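Local coordinates for protein carbohydrate esterase family 2 (CE2) (Chaetomium olivicolor, PDB 4XVH) that probably removes acetyl groups from xylan, pairing an SGNH-type (GDSL-like) hydrolase domain with a beta-sandwich carbohydrate-binding domain, at residues Lys13-Trp17 / Pro18-Val22; Tyr144-Leu147 / Ala148-Leu152; Phe238-Asp241 / Ile242-His245; Thr262-Thr265 / Ala266-Gln270; Thr272-Thr275 / Asn276-Asn280. All coordinates share one frame; numbering follows the deposited sequence.

Interaction 1. Residues Lys13-Trp17 / Pro18-Val22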
loop_
_atom_site.group_PDB
_atom_site.type_symbol
_atom_site.label_atom_id
_atom_site.label_comp_id
_atom_site.label_asym_id
_atom_site.label_seq_id
_atom_site.Cartn_x
_atom_site.Cartn_y
_atom_site.Cartn_z
ATOM N N LYS A 13 15.521 10.503 -0.645
ATOM C CA LYS A 13 15.705 9.062 -0.599
ATOM C C LYS A 13 15.048 8.424 0.633
ATOM O O LYS A 13 15.525 7.406 1.173
ATOM C CB LYS A 13 17.190 8.706 -0.664
ATOM C CG LYS A 13 17.816 9.090 -2.010
ATOM C CD LYS A 13 19.145 8.379 -2.267
ATOM C CE LYS A 13 20.223 8.801 -1.298
ATOM N NZ LYS A 13 21.535 8.126 -1.615
ATOM N N GLU A 14 13.925 9.009 1.037
ATOM C CA GLU A 14 13.156 8.498 2.171
ATOM C C GLU A 14 12.213 7.395 1.750
ATOM O O GLU A 14 11.360 7.576 0.867
ATOM C CB GLU A 14 12.357 9.622 2.848
ATOM C CG GLU A 14 11.515 9.172 4.061
ATOM C CD GLU A 14 10.617 10.295 4.574
ATOM O OE1 GLU A 14 10.385 11.270 3.829
ATOM O OE2 GLU A 14 10.171 10.222 5.739
ATOM N N LEU A 15 12.376 6.238 2.376
ATOM C CA LEU A 15 11.393 5.172 2.259
ATOM C C LEU A 15 10.265 5.490 3.217
ATOM O O LEU A 15 10.334 5.205 4.416
ATOM C CB LEU A 15 12.019 3.820 2.558
ATOM C CG LEU A 15 13.256 3.510 1.710
ATOM C CD1 LEU A 15 13.700 2.093 2.097
ATOM C CD2 LEU A 15 12.969 3.602 0.187
ATOM N N SER A 16 9.239 6.120 2.672
ATOM C CA SER A 16 8.136 6.650 3.464
ATOM C C SER A 16 6.874 5.803 3.288
ATOM O O SER A 16 6.372 5.220 4.244
ATOM C CB SER A 16 7.854 8.097 3.054
ATOM O OG SER A 16 6.731 8.583 3.755
ATOM N N TRP A 17 6.338 5.732 2.071
ATOM C CA TRP A 17 5.153 4.902 1.845
ATOM C C TRP A 17 5.443 3.396 2.058
ATOM O O TRP A 17 6.582 2.938 1.920
ATOM C CB TRP A 17 4.613 5.161 0.424
ATOM C CG TRP A 17 4.138 6.566 0.210
ATOM C CD1 TRP A 17 4.724 7.521 -0.588
ATOM C CD2 TRP A 17 3.010 7.211 0.846
ATOM N NE1 TRP A 17 4.009 8.707 -0.510
ATOM C CE2 TRP A 17 2.954 8.539 0.357
ATOM C CE3 TRP A 17 2.048 6.794 1.782
ATOM C CZ2 TRP A 17 1.963 9.449 0.763
ATOM C CZ3 TRP A 17 1.061 7.702 2.177
ATOM C CH2 TRP A 17 1.026 9.006 1.663
ATOM N N PRO A 18 4.406 2.617 2.412
ATOM C CA PRO A 18 4.559 1.166 2.514
ATOM C C PRO A 18 5.013 0.592 1.187
ATOM O O PRO A 18 4.609 1.101 0.131
ATOM C CB PRO A 18 3.137 0.666 2.833
ATOM C CG PRO A 18 2.436 1.863 3.429
ATOM C CD PRO A 18 3.010 3.033 2.643
ATOM N N GLY A 19 5.838 -0.448 1.236
ATOM C CA GLY A 19 6.229 -1.147 0.016
ATOM C C GLY A 19 7.390 -0.491 -0.697
ATOM O O GLY A 19 7.947 -1.103 -1.615
ATOM N N THR A 20 7.774 0.732 -0.304
ATOM C CA THR A 20 8.868 1.385 -1.034
ATOM C C THR A 20 10.218 0.735 -0.718
ATOM O O THR A 20 10.399 0.112 0.337
ATOM C CB THR A 20 8.962 2.887 -0.724
ATOM O OG1 THR A 20 8.980 3.087 0.692
ATOM C CG2 THR A 20 7.751 3.626 -1.369
ATOM N N GLY A 21 11.187 0.894 -1.611
ATOM C CA GLY A 21 12.460 0.231 -1.386
ATOM C C GLY A 21 13.391 0.271 -2.567
ATOM O O GLY A 21 13.365 1.232 -3.344
ATOM N N VAL A 22 14.248 -0.740 -2.696
ATOM C CA VAL A 22 15.257 -0.708 -3.762
ATOM C C VAL A 22 15.499 -2.107 -4.292
ATOM O O VAL A 22 15.296 -3.112 -3.569
ATOM C CB VAL A 22 16.609 -0.110 -3.290
ATOM C CG1 VAL A 22 16.476 1.382 -2.925
ATOM C CG2 VAL A 22 17.195 -0.926 -2.111
#
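Trp-17 O is gripped twice by Thr-20, once through the side chain and once through the backbone. The hydroxyl gives the stronger bond: Thr-20 OG1 donates to Trp-17 O over 2.7 Å, only 15° out of the carbonyl plane. The amide adds a weak one, Thr-20 N to Trp-17 O at 3.4 Å, which closes a type II beta turn with Pro-18 and Gly-19 at its two central positions. A chi1 of 51° sets Thr-20 OG1 between its own backbone N and carbonyl carbon, turned back over the turn, while Thr-20 CG2 lies 3.9 Å from Trp-17 CB. On the strand side, Leu-15 CB rests 3.6 Å from Thr-20 OG1, and Leu-15 CD2 reaches Gly-21 N at 3.7 Å. Pro-18 CD sits in plane at the edge of the indole of Trp-17. Proline suits the first central position because its ring restricts phi; Gly-19 suits the next, where phi is +84°. A valine in place of Thr-20 would probably leave Trp-17 O with just the weak amide bond from this residue, and the turn less firmly closed. Farther out, Arg-81 NE bonds to Ser-16 O and weakly to Trp-17 O. The turn carries the chain from strand 14-15 in one sheet of the beta-sandwich to strand 21-28 in the other. Trp-17 O, Trp-17 NE1 and Ser-16 OG are buried polar atoms with partners, and the last two, bonded to Tyr-188 O and Ala-190 N, tie the turn to the hydrolase domain.

Interaction 2. Residues Tyr144-Leu147 / Ala148-Leu152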
loop_
_atom_site.group_PDB
_atom_site.type_symbol
_atom_site.label_atom_id
_atom_site.label_comp_id
_atom_site.label_asym_id
_atom_site.label_seq_id
_atom_site.Cartn_x
_atom_site.Cartn_y
_atom_site.Cartn_z
ATOM N N TYR A 144 -3.367 -7.721 -0.168
ATOM C CA TYR A 144 -4.144 -8.059 -1.365
ATOM C C TYR A 144 -3.634 -7.253 -2.578
ATOM O O TYR A 144 -3.512 -7.781 -3.681
ATOM C CB TYR A 144 -5.655 -7.784 -1.130
ATOM C CG TYR A 144 -5.928 -6.288 -1.122
ATOM C CD1 TYR A 144 -5.577 -5.488 -0.017
ATOM C CD2 TYR A 144 -6.432 -5.660 -2.256
ATOM C CE1 TYR A 144 -5.760 -4.097 -0.044
ATOM C CE2 TYR A 144 -6.624 -4.295 -2.293
ATOM C CZ TYR A 144 -6.290 -3.513 -1.182
ATOM O OH TYR A 144 -6.479 -2.140 -1.266
ATOM N N GLY A 145 -3.305 -5.974 -2.388
ATOM C CA GLY A 145 -2.926 -5.179 -3.558
ATOM C C GLY A 145 -1.564 -5.569 -4.117
ATOM O O GLY A 145 -1.356 -5.654 -5.328
ATOM N N VAL A 146 -0.608 -5.783 -3.222
ATOM C CA VAL A 146 0.723 -6.240 -3.646
ATOM C C VAL A 146 0.715 -7.661 -4.237
ATOM O O VAL A 146 1.375 -7.941 -5.256
ATOM C CB VAL A 146 1.684 -6.139 -2.454
ATOM C CG1 VAL A 146 3.043 -6.798 -2.794
ATOM C CG2 VAL A 146 1.832 -4.620 -2.091
ATOM N N LEU A 147 -0.041 -8.559 -3.618
ATOM C CA LEU A 147 -0.132 -9.918 -4.129
ATOM C C LEU A 147 -0.771 -9.941 -5.554
ATOM O O LEU A 147 -0.370 -10.727 -6.413
ATOM C CB LEU A 147 -0.927 -10.790 -3.156
ATOM C CG LEU A 147 -0.215 -11.084 -1.825
ATOM C CD1 LEU A 147 -1.095 -12.028 -0.956
ATOM C CD2 LEU A 147 1.171 -11.716 -2.122
ATOM N N ALA A 148 -1.745 -9.068 -5.785
ATOM C CA ALA A 148 -2.335 -8.911 -7.115
ATOM C C ALA A 148 -1.293 -8.391 -8.111
ATOM O O ALA A 148 -1.209 -8.895 -9.223
ATOM C CB ALA A 148 -3.555 -7.949 -7.067
ATOM N N ALA A 149 -0.535 -7.370 -7.726
ATOM C CA ALA A 149 0.494 -6.823 -8.627
ATOM C C ALA A 149 1.551 -7.901 -8.923
ATOM O O ALA A 149 1.955 -8.089 -10.057
ATOM C CB ALA A 149 1.139 -5.569 -7.985
ATOM N N ASN A 150 1.995 -8.615 -7.892
ATOM C CA ASN A 150 2.912 -9.739 -8.103
ATOM C C ASN A 150 2.366 -10.759 -9.119
ATOM O O ASN A 150 3.088 -11.232 -9.986
ATOM C CB ASN A 150 3.183 -10.488 -6.802
ATOM C CG ASN A 150 3.992 -9.670 -5.769
ATOM O OD1 ASN A 150 4.606 -8.626 -6.067
ATOM N ND2 ASN A 150 4.003 -10.177 -4.536
ATOM N N ALA A 151 1.101 -11.155 -8.967
ATOM C CA ALA A 151 0.510 -12.154 -9.873
ATOM C C ALA A 151 0.478 -11.637 -11.328
ATOM O O ALA A 151 0.540 -12.411 -12.287
ATOM C CB ALA A 151 -0.930 -12.520 -9.400
ATOM N N LEU A 152 0.363 -10.323 -11.480
ATOM C CA LEU A 152 0.288 -9.727 -12.826
ATOM C C LEU A 152 1.679 -9.341 -13.342
ATOM O O LEU A 152 1.809 -8.798 -14.432
ATOM C CB LEU A 152 -0.607 -8.492 -12.803
ATOM C CG LEU A 152 -2.054 -8.830 -12.384
ATOM C CD1 LEU A 152 -2.821 -7.553 -12.192
ATOM C CD2 LEU A 152 -2.688 -9.725 -13.452
#
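Val-146 and Asn-150 meet one helical turn apart because of their first torsions: Val-146 CG1 stands opposite the backbone N (chi1 172°), whereas Asn-150 CG lies opposite its own carbonyl carbon (chi1 -68°) and leans back toward the preceding turn. The amide of Asn-150 thereby settles beside the carbonyl of Val-146, with Asn-150 CG 3.2 Å from Val-146 O. Its nitrogen, Asn-150 ND2, comes within 3.9 Å of Val-146 CG1 and 4.0 Å of Leu-147 CD2, so two aliphatic branches border the NH2 group. These are van der Waals touches; the polar bond between Val-146 and Asn-150 is made by the backbone, Asn-150 N donating to Val-146 O over 2.8 Å. The neighbouring bonds from residue i+4 to residue i, such as Ala-149 N to Gly-145 O at 3.1 Å, continue the helix. Ala-148 CB touches Tyr-144 O at 3.4 Å, and Ala-149 CB lies close to Gly-145 O. Small residues suit these places, since the helix 144-151 is wedged between the parallel sheet and helix 309-327: Val-146 and Ala-149 press on Tyr-156 of strand 155-160, and Ala-148 on Leu-319. Tyr-144 turns its ring toward Trp-294, and its OH is hydrogen-bonded to Thr-120 OG1. The helix therefore has two characters: an apolar side of valine and alanine fitted into the alpha/beta core, and a margin at the exposed Asn-150, whose ND2 is bordered by methyl groups of Val-146 and Leu-147.

Interaction 3. Residues Phe238-Asp241 / Ile242-His245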
loop_
_atom_site.group_PDB
_atom_site.type_symbol
_atom_site.label_atom_id
_atom_site.label_comp_id
_atom_site.label_asym_id
_atom_site.label_seq_id
_atom_site.Cartn_x
_atom_site.Cartn_y
_atom_site.Cartn_z
ATOM N N PHE A 238 -12.330 11.994 -6.748
ATOM C CA PHE A 238 -10.977 11.498 -6.498
ATOM C C PHE A 238 -10.446 10.784 -7.765
ATOM O O PHE A 238 -9.340 11.040 -8.218
ATOM C CB PHE A 238 -10.955 10.550 -5.288
ATOM C CG PHE A 238 -9.563 10.124 -4.860
ATOM C CD1 PHE A 238 -8.465 10.939 -5.111
ATOM C CD2 PHE A 238 -9.359 8.914 -4.220
ATOM C CE1 PHE A 238 -7.171 10.548 -4.735
ATOM C CE2 PHE A 238 -8.082 8.515 -3.832
ATOM C CZ PHE A 238 -6.972 9.359 -4.103
ATOM N N VAL A 239 -11.261 9.917 -8.342
ATOM C CA VAL A 239 -10.877 9.280 -9.582
ATOM C C VAL A 239 -10.671 10.323 -10.692
ATOM O O VAL A 239 -9.663 10.286 -11.412
ATOM C CB VAL A 239 -11.918 8.225 -9.995
ATOM C CG1 VAL A 239 -11.669 7.762 -11.420
ATOM C CG2 VAL A 239 -11.860 7.015 -8.996
ATOM N N GLN A 240 -11.594 11.275 -10.825
ATOM C CA GLN A 240 -11.426 12.287 -11.849
ATOM C C GLN A 240 -10.112 13.041 -11.615
ATOM O O GLN A 240 -9.378 13.323 -12.567
ATOM C CB GLN A 240 -12.625 13.232 -11.864
ATOM C CG GLN A 240 -13.870 12.579 -12.448
ATOM C CD GLN A 240 -15.130 13.398 -12.246
ATOM O OE1 GLN A 240 -15.180 14.291 -11.407
ATOM N NE2 GLN A 240 -16.154 13.100 -13.026
ATOM N N ASP A 241 -9.796 13.340 -10.351
ATOM C CA ASP A 241 -8.543 14.036 -10.040
ATOM C C ASP A 241 -7.316 13.183 -10.436
ATOM O O ASP A 241 -6.332 13.717 -10.975
ATOM C CB ASP A 241 -8.471 14.403 -8.556
ATOM C CG ASP A 241 -9.426 15.529 -8.182
ATOM O OD1 ASP A 241 -9.926 16.237 -9.082
ATOM O OD2 ASP A 241 -9.672 15.702 -6.981
ATOM N N ILE A 242 -7.375 11.871 -10.211
ATOM C CA ILE A 242 -6.252 11.013 -10.607
ATOM C C ILE A 242 -6.144 10.935 -12.141
ATOM O O ILE A 242 -5.041 10.864 -12.708
ATOM C CB ILE A 242 -6.387 9.585 -9.999
ATOM C CG1 ILE A 242 -6.440 9.691 -8.472
ATOM C CG2 ILE A 242 -5.228 8.663 -10.442
ATOM C CD1 ILE A 242 -6.751 8.372 -7.796
ATOM N N GLN A 243 -7.294 11.004 -12.805
ATOM C CA GLN A 243 -7.344 10.928 -14.257
ATOM C C GLN A 243 -6.742 12.159 -14.922
ATOM O O GLN A 243 -6.368 12.105 -16.090
ATOM C CB GLN A 243 -8.782 10.743 -14.734
ATOM C CG GLN A 243 -9.374 9.372 -14.440
ATOM C CD GLN A 243 -10.835 9.321 -14.839
ATOM O OE1 GLN A 243 -11.598 10.257 -14.557
ATOM N NE2 GLN A 243 -11.221 8.271 -15.555
ATOM N N LYS A 244 -6.646 13.261 -14.187
ATOM C CA LYS A 244 -5.886 14.416 -14.677
ATOM C C LYS A 244 -4.453 13.986 -15.021
ATOM O O LYS A 244 -3.840 14.498 -15.966
ATOM C CB LYS A 244 -5.870 15.543 -13.638
ATOM C CG LYS A 244 -7.185 16.305 -13.532
ATOM C CD LYS A 244 -7.080 17.506 -12.570
ATOM C CE LYS A 244 -8.153 18.583 -12.866
ATOM N NZ LYS A 244 -9.043 18.937 -11.706
ATOM N N HIS A 245 -3.921 13.027 -14.253
ATOM C CA HIS A 245 -2.550 12.575 -14.477
ATOM C C HIS A 245 -2.464 11.286 -15.281
ATOM O O HIS A 245 -1.568 11.113 -16.093
ATOM C CB HIS A 245 -1.842 12.390 -13.140
ATOM C CG HIS A 245 -1.861 13.618 -12.284
ATOM N ND1 HIS A 245 -1.175 14.768 -12.619
ATOM C CD2 HIS A 245 -2.504 13.887 -11.122
ATOM C CE1 HIS A 245 -1.378 15.684 -11.692
ATOM N NE2 HIS A 245 -2.183 15.178 -10.772
HETATM O O HOH W 1 -11.197 16.491 -11.213
#
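Asp-241 OD1 is approached by two partners, a water that donates to it and, farther off, the ammonium group of Lys-244; the contacts here span about one turn near the C-terminal end of helix 228-243. Lys-244 NZ lies 3.9 Å from Asp-241 OD1, a long salt bridge, and the water spans the gap by accepting from Lys-244 NZ at 3.3 Å. The two side chains run side by side in the same direction. Lys-237 NZ pairs with Asp-241 OD2, so the carboxylate has lysines three and four residues away and its negative charge is likely to be favoured. Lys-244 N divides itself between two weak bonds, to Gln-240 O and Asp-241 O. The ring of His-245 stacks on Phe-199. On the buried side, Ile-242 CD1 sits over one face of the Phe-238 ring, 3.9 Å from its centroid and 16° off the normal, a CH-pi contact. Chi1 of -173° swings Phe-238 CG opposite the backbone N, which lets the ring lean along the helix toward that methyl. Gln-243 N donates to Val-239 O over 2.8 Å. Gln-243 CG lies 3.2 Å from Val-239 O, and the amide end, through Gln-243 CD, rests 3.8 Å from Val-239 CG1. With the glutamine cut back to an alanine, Val-239 CG1 would probably lose the amide group that rests on it, and Phe-251 one of its neighbours. The apolar face lies against the central parallel sheet: Val-239 and Ile-242 meet Phe-251 of strand 250-254 and Ile-210 of strand 207-211, and Phe-238 reaches Ile-115 of strand 111-116.

Interaction 4. Residues Thr262-Thr265 / Ala266-Gln270; sequences TWPT and AADAQ
The chain enters Pro-264 through a cis peptide, passes Thr-265, folds into a type I beta turn from Ala-266 to Ala-269 and brings Asp-268 back beside Thr-265. Threonine suits its position because one hydroxyl serves twice. Thr-265 OG1 donates to Asp-268 OD2 over 2.7 Å and accepts from Asp-268 N at 3.2 Å, with the N-H angle at 150°. With chi1 at 69°, OG1 stands between the backbone N and carbonyl carbon of Thr-265, facing the returning chain. It meets OD2 from well above the carboxylate plane, 61° out of it. Tyr-219 OH is a further partner of Asp-268 OD2. Pro-264 CD packs 3.6 Å from Gln-270 CD, the two side chains crossing at about a right angle, and Pro-264 CB sits over a face of the Trp-263 indole. One water accepts from Gln-270 N at 2.9 Å and lies within bonding distance of both Trp-263 O and Thr-265 O; another lies between Trp-263 O and Gln-270 OE1. Ala-269 is the N-cap of helix 270-285, so the water at Gln-270 N satisfies an amide at the start of that helix. This surface loop is thus held by the shared threonine-aspartate bonds and by water bridges, with Pro-264 packing on Gln-270.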
loop_
_atom_site.group_PDB
_atom_site.type_symbol
_atom_site.label_atom_id
_atom_site.label_comp_id
_atom_site.label_asym_id
_atom_site.label_seq_id
_atom_site.Cartn_x
_atom_site.Cartn_y
_atom_site.Cartn_z
ATOM N N THR A 262 -24.185 -6.134 9.871
ATOM C CA THR A 262 -24.694 -6.430 11.217
ATOM C C THR A 262 -24.104 -5.535 12.295
ATOM O O THR A 262 -24.638 -5.453 13.387
ATOM C CB THR A 262 -24.440 -7.883 11.599
ATOM O OG1 THR A 262 -23.035 -8.132 11.620
ATOM C CG2 THR A 262 -25.077 -8.782 10.585
ATOM N N TRP A 263 -23.006 -4.861 11.982
ATOM C CA TRP A 263 -22.385 -3.944 12.924
ATOM C C TRP A 263 -22.324 -2.557 12.308
ATOM O O TRP A 263 -22.056 -2.428 11.111
ATOM C CB TRP A 263 -20.965 -4.399 13.298
ATOM C CG TRP A 263 -20.188 -3.323 14.038
ATOM C CD1 TRP A 263 -19.452 -2.284 13.490
ATOM C CD2 TRP A 263 -20.096 -3.169 15.452
ATOM N NE1 TRP A 263 -18.919 -1.504 14.488
ATOM C CE2 TRP A 263 -19.290 -2.030 15.701
ATOM C CE3 TRP A 263 -20.608 -3.887 16.533
ATOM C CZ2 TRP A 263 -18.985 -1.603 16.987
ATOM C CZ3 TRP A 263 -20.305 -3.462 17.811
ATOM C CH2 TRP A 263 -19.502 -2.328 18.032
ATOM N N PRO A 264 -22.550 -1.511 13.124
ATOM C CA PRO A 264 -22.955 -1.541 14.548
ATOM C C PRO A 264 -24.378 -2.040 14.757
ATOM O O PRO A 264 -24.710 -2.581 15.823
ATOM C CB PRO A 264 -22.876 -0.074 14.986
ATOM C CG PRO A 264 -22.139 0.654 13.923
ATOM C CD PRO A 264 -22.284 -0.141 12.645
ATOM N N THR A 265 -25.227 -1.814 13.758
ATOM C CA THR A 265 -26.617 -2.224 13.825
ATOM C C THR A 265 -27.007 -2.779 12.464
ATOM O O THR A 265 -26.365 -2.479 11.463
ATOM C CB THR A 265 -27.597 -1.049 14.210
ATOM O OG1 THR A 265 -27.680 -0.079 13.151
ATOM C CG2 THR A 265 -27.180 -0.354 15.522
ATOM N N ALA A 266 -28.059 -3.584 12.435
ATOM C CA ALA A 266 -28.573 -4.130 11.188
ATOM C C ALA A 266 -29.123 -3.001 10.316
ATOM O O ALA A 266 -28.948 -3.000 9.092
ATOM C CB ALA A 266 -29.649 -5.161 11.466
ATOM N N ALA A 267 -29.768 -2.034 10.962
ATOM C CA ALA A 267 -30.355 -0.892 10.263
ATOM C C ALA A 267 -29.335 -0.105 9.432
ATOM O O ALA A 267 -29.655 0.385 8.345
ATOM C CB ALA A 267 -31.018 0.032 11.263
ATOM N N ASP A 268 -28.122 0.047 9.965
ATOM C CA ASP A 268 -27.065 0.762 9.267
ATOM C C ASP A 268 -26.715 0.095 7.945
ATOM O O ASP A 268 -26.302 0.777 7.009
ATOM C CB ASP A 268 -25.800 0.842 10.125
ATOM C CG ASP A 268 -25.873 1.917 11.206
ATOM O OD1 ASP A 268 -26.132 3.102 10.875
ATOM O OD2 ASP A 268 -25.647 1.566 12.389
ATOM N N ALA A 269 -26.843 -1.233 7.889
ATOM C CA ALA A 269 -26.430 -2.040 6.728
ATOM C C ALA A 269 -25.183 -1.475 6.063
ATOM O O ALA A 269 -25.177 -1.212 4.858
ATOM C CB ALA A 269 -27.577 -2.133 5.690
ATOM N N GLN A 270 -24.123 -1.284 6.843
ATOM C CA GLN A 270 -22.981 -0.518 6.358
ATOM C C GLN A 270 -22.331 -1.087 5.067
ATOM O O GLN A 270 -21.982 -0.320 4.142
ATOM C CB GLN A 270 -21.932 -0.397 7.474
ATOM C CG GLN A 270 -22.383 0.463 8.632
ATOM C CD GLN A 270 -21.208 0.956 9.440
ATOM O OE1 GLN A 270 -20.168 0.275 9.545
ATOM N NE2 GLN A 270 -21.338 2.158 9.981
HETATM O O HOH W 2 -24.252 -2.480 9.524
HETATM O O HOH W 3 -19.869 -2.482 9.736
#

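Interaction 5. Residues Thr272-Thr275 / Asn276-Asn280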
loop_
_atom_site.group_PDB
_atom_site.type_symbol
_atom_site.label_atom_id
_atom_site.label_comp_id
_atom_site.label_asym_id
_atom_site.label_seq_id
_atom_site.Cartn_x
_atom_site.Cartn_y
_atom_site.Cartn_z
ATOM N N THR A 272 -23.589 -3.189 2.639
ATOM C CA THR A 272 -24.462 -2.979 1.480
ATOM C C THR A 272 -24.506 -1.493 1.105
ATOM O O THR A 272 -24.429 -1.148 -0.065
ATOM C CB THR A 272 -25.865 -3.508 1.773
ATOM O OG1 THR A 272 -25.778 -4.932 1.927
ATOM C CG2 THR A 272 -26.863 -3.158 0.645
ATOM N N THR A 273 -24.623 -0.612 2.097
ATOM C CA THR A 273 -24.656 0.832 1.832
ATOM C C THR A 273 -23.373 1.287 1.092
ATOM O O THR A 273 -23.452 2.024 0.096
ATOM C CB THR A 273 -24.825 1.636 3.131
ATOM O OG1 THR A 273 -26.060 1.263 3.759
ATOM C CG2 THR A 273 -24.872 3.133 2.843
ATOM N N GLN A 274 -22.203 0.848 1.573
ATOM C CA GLN A 274 -20.935 1.188 0.907
ATOM C C GLN A 274 -20.870 0.596 -0.487
ATOM O O GLN A 274 -20.384 1.233 -1.422
ATOM C CB GLN A 274 -19.715 0.688 1.682
ATOM C CG GLN A 274 -18.386 1.201 1.080
ATOM C CD GLN A 274 -17.190 0.346 1.441
ATOM O OE1 GLN A 274 -17.331 -0.839 1.776
ATOM N NE2 GLN A 274 -15.988 0.951 1.386
ATOM N N THR A 275 -21.353 -0.636 -0.611
ATOM C CA THR A 275 -21.273 -1.339 -1.877
ATOM C C THR A 275 -22.078 -0.620 -2.932
ATOM O O THR A 275 -21.587 -0.366 -4.034
ATOM C CB THR A 275 -21.750 -2.779 -1.728
ATOM O OG1 THR A 275 -20.847 -3.452 -0.844
ATOM C CG2 THR A 275 -21.781 -3.481 -3.083
ATOM N N ASN A 276 -23.299 -0.233 -2.577
ATOM C CA ASN A 276 -24.150 0.480 -3.526
ATOM C C ASN A 276 -23.583 1.847 -3.897
ATOM O O ASN A 276 -23.666 2.273 -5.058
ATOM C CB ASN A 276 -25.568 0.634 -2.950
ATOM C CG ASN A 276 -26.327 -0.691 -2.919
ATOM O OD1 ASN A 276 -26.023 -1.595 -3.694
ATOM N ND2 ASN A 276 -27.336 -0.794 -2.042
ATOM N N ALA A 277 -23.026 2.547 -2.907
ATOM C CA ALA A 277 -22.400 3.843 -3.165
ATOM C C ALA A 277 -21.239 3.714 -4.163
ATOM O O ALA A 277 -21.102 4.525 -5.083
ATOM C CB ALA A 277 -21.919 4.465 -1.883
ATOM N N ILE A 278 -20.431 2.678 -4.007
ATOM C CA ILE A 278 -19.318 2.496 -4.915
ATOM C C ILE A 278 -19.801 2.151 -6.324
ATOM O O ILE A 278 -19.288 2.695 -7.307
ATOM C CB ILE A 278 -18.333 1.415 -4.366
ATOM C CG1 ILE A 278 -17.572 2.005 -3.171
ATOM C CG2 ILE A 278 -17.355 0.929 -5.445
ATOM C CD1 ILE A 278 -16.744 0.982 -2.380
ATOM N N LYS A 279 -20.807 1.291 -6.417
ATOM C CA LYS A 279 -21.361 0.929 -7.715
ATOM C C LYS A 279 -21.923 2.146 -8.410
ATOM O O LYS A 279 -21.774 2.319 -9.629
ATOM C CB LYS A 279 -22.452 -0.138 -7.563
ATOM C CG LYS A 279 -21.903 -1.509 -7.108
ATOM C CD LYS A 279 -23.022 -2.536 -7.071
ATOM C CE LYS A 279 -22.520 -3.947 -6.769
ATOM N NZ LYS A 279 -23.678 -4.916 -6.676
ATOM N N ASN A 280 -22.595 2.988 -7.638
ATOM C CA ASN A 280 -23.055 4.269 -8.167
ATOM C C ASN A 280 -21.898 5.094 -8.733
ATOM O O ASN A 280 -21.986 5.600 -9.844
ATOM C CB ASN A 280 -23.793 5.068 -7.084
ATOM C CG ASN A 280 -25.249 4.673 -6.960
ATOM O OD1 ASN A 280 -25.811 4.031 -7.851
ATOM N ND2 ASN A 280 -25.878 5.070 -5.855
#
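Thr-272 with Asn-276, Gln-274 with Ile-278 and Thr-275 with Lys-279 form contacts one turn apart along helix 270-285, the helix of the beta-alpha-beta unit that links strands 250-254 and 289-292. Regular backbone bonds hold the frame: Asn-276 N to Thr-272 O is 2.9 Å and Lys-279 N to Thr-275 O is 3.0 Å. In each pair the side chains lie alongside one another and point the same way. Residue types follow exposure. Toward solvent, Thr-272 CG2 meets Asn-276 ND2 at 3.6 Å, while Thr-272 OG1 bonds to Asp-261 OD2. Thr-275 divides its branches: OG1 turns back to Lys-271 O and also meets Asn-255 ND2, whereas CG2, opposite the backbone N (chi1 -64° for OG1), touches Lys-279 CE at 3.8 Å, so the aliphatic part of lysine does the packing. Inside, Gln-274 has its amide occupied by Ser-256 N and Tyr-231 OH, bonds that fix which way the flat group faces. Ala-277 is small enough to sit against Tyr-231 and Thr-232 of helix 228-243, and Ile-278 presses on Phe-291. Beside this buried amide, Ile-278 CD1 lies 3.8 Å from both Gln-274 CG and Gln-274 NE2.

In the fold
The five contacts follow one another along the chain. Interaction 1 belongs to the beta-sandwich; the other four lie in the SGNH-type hydrolase region, built round a five-stranded parallel sheet. Interactions 1 and 2 both touch Asn-140 near the domain boundary, their nearest atoms about 6 Å apart. Helix 144-151 of interaction 2 packs on strand 155-160 at one border of the sheet, and helix 228-243 of interaction 3 on its middle strands. Helix 270-285 of interaction 5 lies beside that helix and meets border strand 289-292. Interactions 4 and 5 touch directly, whereas the centres of interactions 1 and 4 are about 38 Å apart. The contacts thus sample the domain joint, the sheet-packed helices and a surface loop leading into one of them.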